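Side-chain contact in 3',5'-nucleoside bisphosphate phosphatase (PDB 2YB1), which hydrolyses the 3'-phosphate of nucleoside 3',5'-bisphosphates with the help of three manganese ions, leaving the nucleoside 5'-phosphate and orthophosphate: residues 8-13 with 17-22. Numbering follows the deposited sequence.
Sequences FHSRTS and LTPTEV. With MN (manganese (II) ion), chain C.
Arg11 and Leu17 supply the one direct hydrogen bond between residues 8-13 and 17-22, a worked example of how a metal-binding loop is joined to the start of the next helix. Arg11 N lies 2.8 Å from Leu17 O and approaches from above the carbonyl plane, with an N-H...O angle of 136°, well short of straight. A water adds a second backbone link, donating to His9 O and accepting from Leu17 N.

Two polar motifs shape the joined backbones. Thr18 and Glu21 form a capping box: Glu21 N donates to Thr18 OG1 (3.1 Å), while Thr18 N returns a bond to Glu21 OE1 (3.0 Å), met from above the carboxylate plane. In the loop, Ser10 OG accepts from Thr12 N in an ST turn and also bonds Asp38; with chi1 at 74°, the hydroxyl sits between its own N and carbonyl carbon, close enough to reach Thr12 N.

Side-chain carbons carry the van der Waals contacts. Both Val22 methyls approach the CD1-CE1 side of Phe8 obliquely, CG2 3.9 Å from Phe8 CD1 and CG1 4.0 Å from Phe8 CE1. Arg11 CD passes Thr18 CG2 before its guanidinium group turns to a salt bridge with Asp127. Apart from these carbon pairs, the proline ring rests against the serine hydroxyl, Pro19 CG 3.7 Å from Ser10 OG.

His9 points its CB away from residues 17-22; its ring NE2 binds manganese at 2.2 Å, alongside His7, Glu64 and Asp248, and ND1 makes a weak, nearly straight bond to Ser13 OG. The contact thus ties the metal-binding loop after strand 4-5 to the first turn of helix 19-27, with Phe8 packed on strand 33-36 and Pro19 touching helix 45-54.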
loop_
_atom_site.group_PDB
_atom_site.type_symbol
_atom_site.label_atom_id
_atom_site.label_comp_id
_atom_site.label_asym_id
_atom_site.label_seq_id
_atom_site.Cartn_x
_atom_site.Cartn_y
_atom_site.Cartn_z
ATOM N N PHE A 8 0.713 5.464 -2.411
ATOM C CA PHE A 8 1.142 5.116 -3.776
ATOM C C PHE A 8 2.448 4.327 -3.736
ATOM O O PHE A 8 3.085 4.233 -2.680
ATOM C CB PHE A 8 1.260 6.367 -4.692
ATOM C CG PHE A 8 2.102 7.498 -4.126
ATOM C CD1 PHE A 8 3.477 7.558 -4.372
ATOM C CD2 PHE A 8 1.509 8.543 -3.410
ATOM C CE1 PHE A 8 4.257 8.603 -3.853
ATOM C CE2 PHE A 8 2.280 9.595 -2.893
ATOM C CZ PHE A 8 3.660 9.627 -3.123
ATOM N N HIS A 9 2.868 3.823 -4.898
ATOM C CA HIS A 9 3.971 2.866 -4.983
ATOM C C HIS A 9 5.042 3.283 -5.972
ATOM O O HIS A 9 4.806 4.121 -6.843
ATOM C CB HIS A 9 3.443 1.484 -5.378
ATOM C CG HIS A 9 2.533 0.898 -4.349
ATOM N ND1 HIS A 9 2.978 0.040 -3.370
ATOM C CD2 HIS A 9 1.217 1.100 -4.105
ATOM C CE1 HIS A 9 1.972 -0.280 -2.575
ATOM N NE2 HIS A 9 0.892 0.348 -3.001
ATOM N N SER A 10 6.216 2.669 -5.838
ATOM C CA SER A 10 7.340 2.945 -6.716
ATOM C C SER A 10 7.972 1.615 -7.074
ATOM O O SER A 10 7.517 0.567 -6.596
ATOM C CB SER A 10 8.371 3.821 -5.996
ATOM O OG SER A 10 9.094 3.065 -5.031
ATOM N N ARG A 11 9.027 1.650 -7.892
ATOM C CA ARG A 11 9.740 0.427 -8.270
ATOM C C ARG A 11 10.406 -0.260 -7.079
ATOM O O ARG A 11 10.856 -1.404 -7.188
ATOM C CB ARG A 11 10.753 0.704 -9.392
ATOM C CG ARG A 11 10.104 1.138 -10.697
ATOM C CD ARG A 11 11.142 1.292 -11.820
ATOM N NE ARG A 11 11.511 -0.015 -12.351
ATOM C CZ ARG A 11 10.790 -0.682 -13.252
ATOM N NH1 ARG A 11 9.663 -0.146 -13.733
ATOM N NH2 ARG A 11 11.191 -1.880 -13.678
ATOM N N THR A 12 10.461 0.425 -5.935
ATOM C CA THR A 12 10.928 -0.227 -4.712
ATOM C C THR A 12 10.065 -1.457 -4.403
ATOM O O THR A 12 10.585 -2.484 -3.954
ATOM C CB THR A 12 10.938 0.713 -3.480
ATOM O OG1 THR A 12 11.834 1.802 -3.714
ATOM C CG2 THR A 12 11.405 -0.053 -2.220
ATOM N N SER A 13 8.751 -1.375 -4.627
ATOM C CA SER A 13 8.007 -2.623 -4.560
ATOM C C SER A 13 7.297 -2.998 -5.860
ATOM O O SER A 13 7.927 -3.565 -6.756
ATOM C CB SER A 13 6.995 -2.575 -3.405
ATOM O OG SER A 13 6.050 -1.513 -3.547
ATOM N N LEU A 17 7.043 3.290 -11.516
ATOM C CA LEU A 17 7.908 4.476 -11.528
ATOM C C LEU A 17 8.884 4.466 -10.361
ATOM O O LEU A 17 8.553 4.007 -9.271
ATOM C CB LEU A 17 7.056 5.752 -11.435
ATOM C CG LEU A 17 6.431 6.353 -12.701
ATOM C CD1 LEU A 17 5.846 5.294 -13.589
ATOM C CD2 LEU A 17 5.380 7.388 -12.333
ATOM N N THR A 18 10.083 4.990 -10.574
ATOM C CA THR A 18 11.023 5.138 -9.469
ATOM C C THR A 18 10.468 6.143 -8.451
ATOM O O THR A 18 9.548 6.912 -8.748
ATOM C CB THR A 18 12.405 5.627 -9.952
ATOM O OG1 THR A 18 12.282 6.960 -10.466
ATOM C CG2 THR A 18 12.960 4.696 -11.045
ATOM N N PRO A 19 11.027 6.143 -7.236
ATOM C CA PRO A 19 10.588 7.134 -6.250
ATOM C C PRO A 19 10.675 8.561 -6.814
ATOM O O PRO A 19 9.760 9.352 -6.610
ATOM C CB PRO A 19 11.571 6.916 -5.087
ATOM C CG PRO A 19 11.943 5.425 -5.207
ATOM C CD PRO A 19 12.049 5.218 -6.696
ATOM N N THR A 20 11.756 8.893 -7.523
ATOM C CA THR A 20 11.870 10.233 -8.098
ATOM C C THR A 20 10.777 10.471 -9.144
ATOM O O THR A 20 10.111 11.513 -9.140
ATOM C CB THR A 20 13.271 10.503 -8.684
ATOM O OG1 THR A 20 14.222 10.571 -7.620
ATOM C CG2 THR A 20 13.301 11.833 -9.423
ATOM N N GLU A 21 10.567 9.493 -10.021
ATOM C CA GLU A 21 9.595 9.649 -11.100
ATOM C C GLU A 21 8.167 9.806 -10.593
ATOM O O GLU A 21 7.401 10.607 -11.131
ATOM C CB GLU A 21 9.668 8.468 -12.069
ATOM C CG GLU A 21 10.939 8.435 -12.902
ATOM C CD GLU A 21 11.081 7.139 -13.688
ATOM O OE1 GLU A 21 10.398 6.149 -13.348
ATOM O OE2 GLU A 21 11.874 7.111 -14.640
ATOM N N VAL A 22 7.801 9.036 -9.570
ATOM C CA VAL A 22 6.416 9.057 -9.079
ATOM C C VAL A 22 6.128 10.365 -8.332
ATOM O O VAL A 22 5.051 10.953 -8.480
ATOM C CB VAL A 22 6.060 7.786 -8.244
ATOM C CG1 VAL A 22 6.757 7.799 -6.891
ATOM C CG2 VAL A 22 4.516 7.630 -8.093
HETATM MN MN MN C . -1.039 -0.058 -2.130
HETATM O O HOH W 1 4.994 3.903 -9.505
#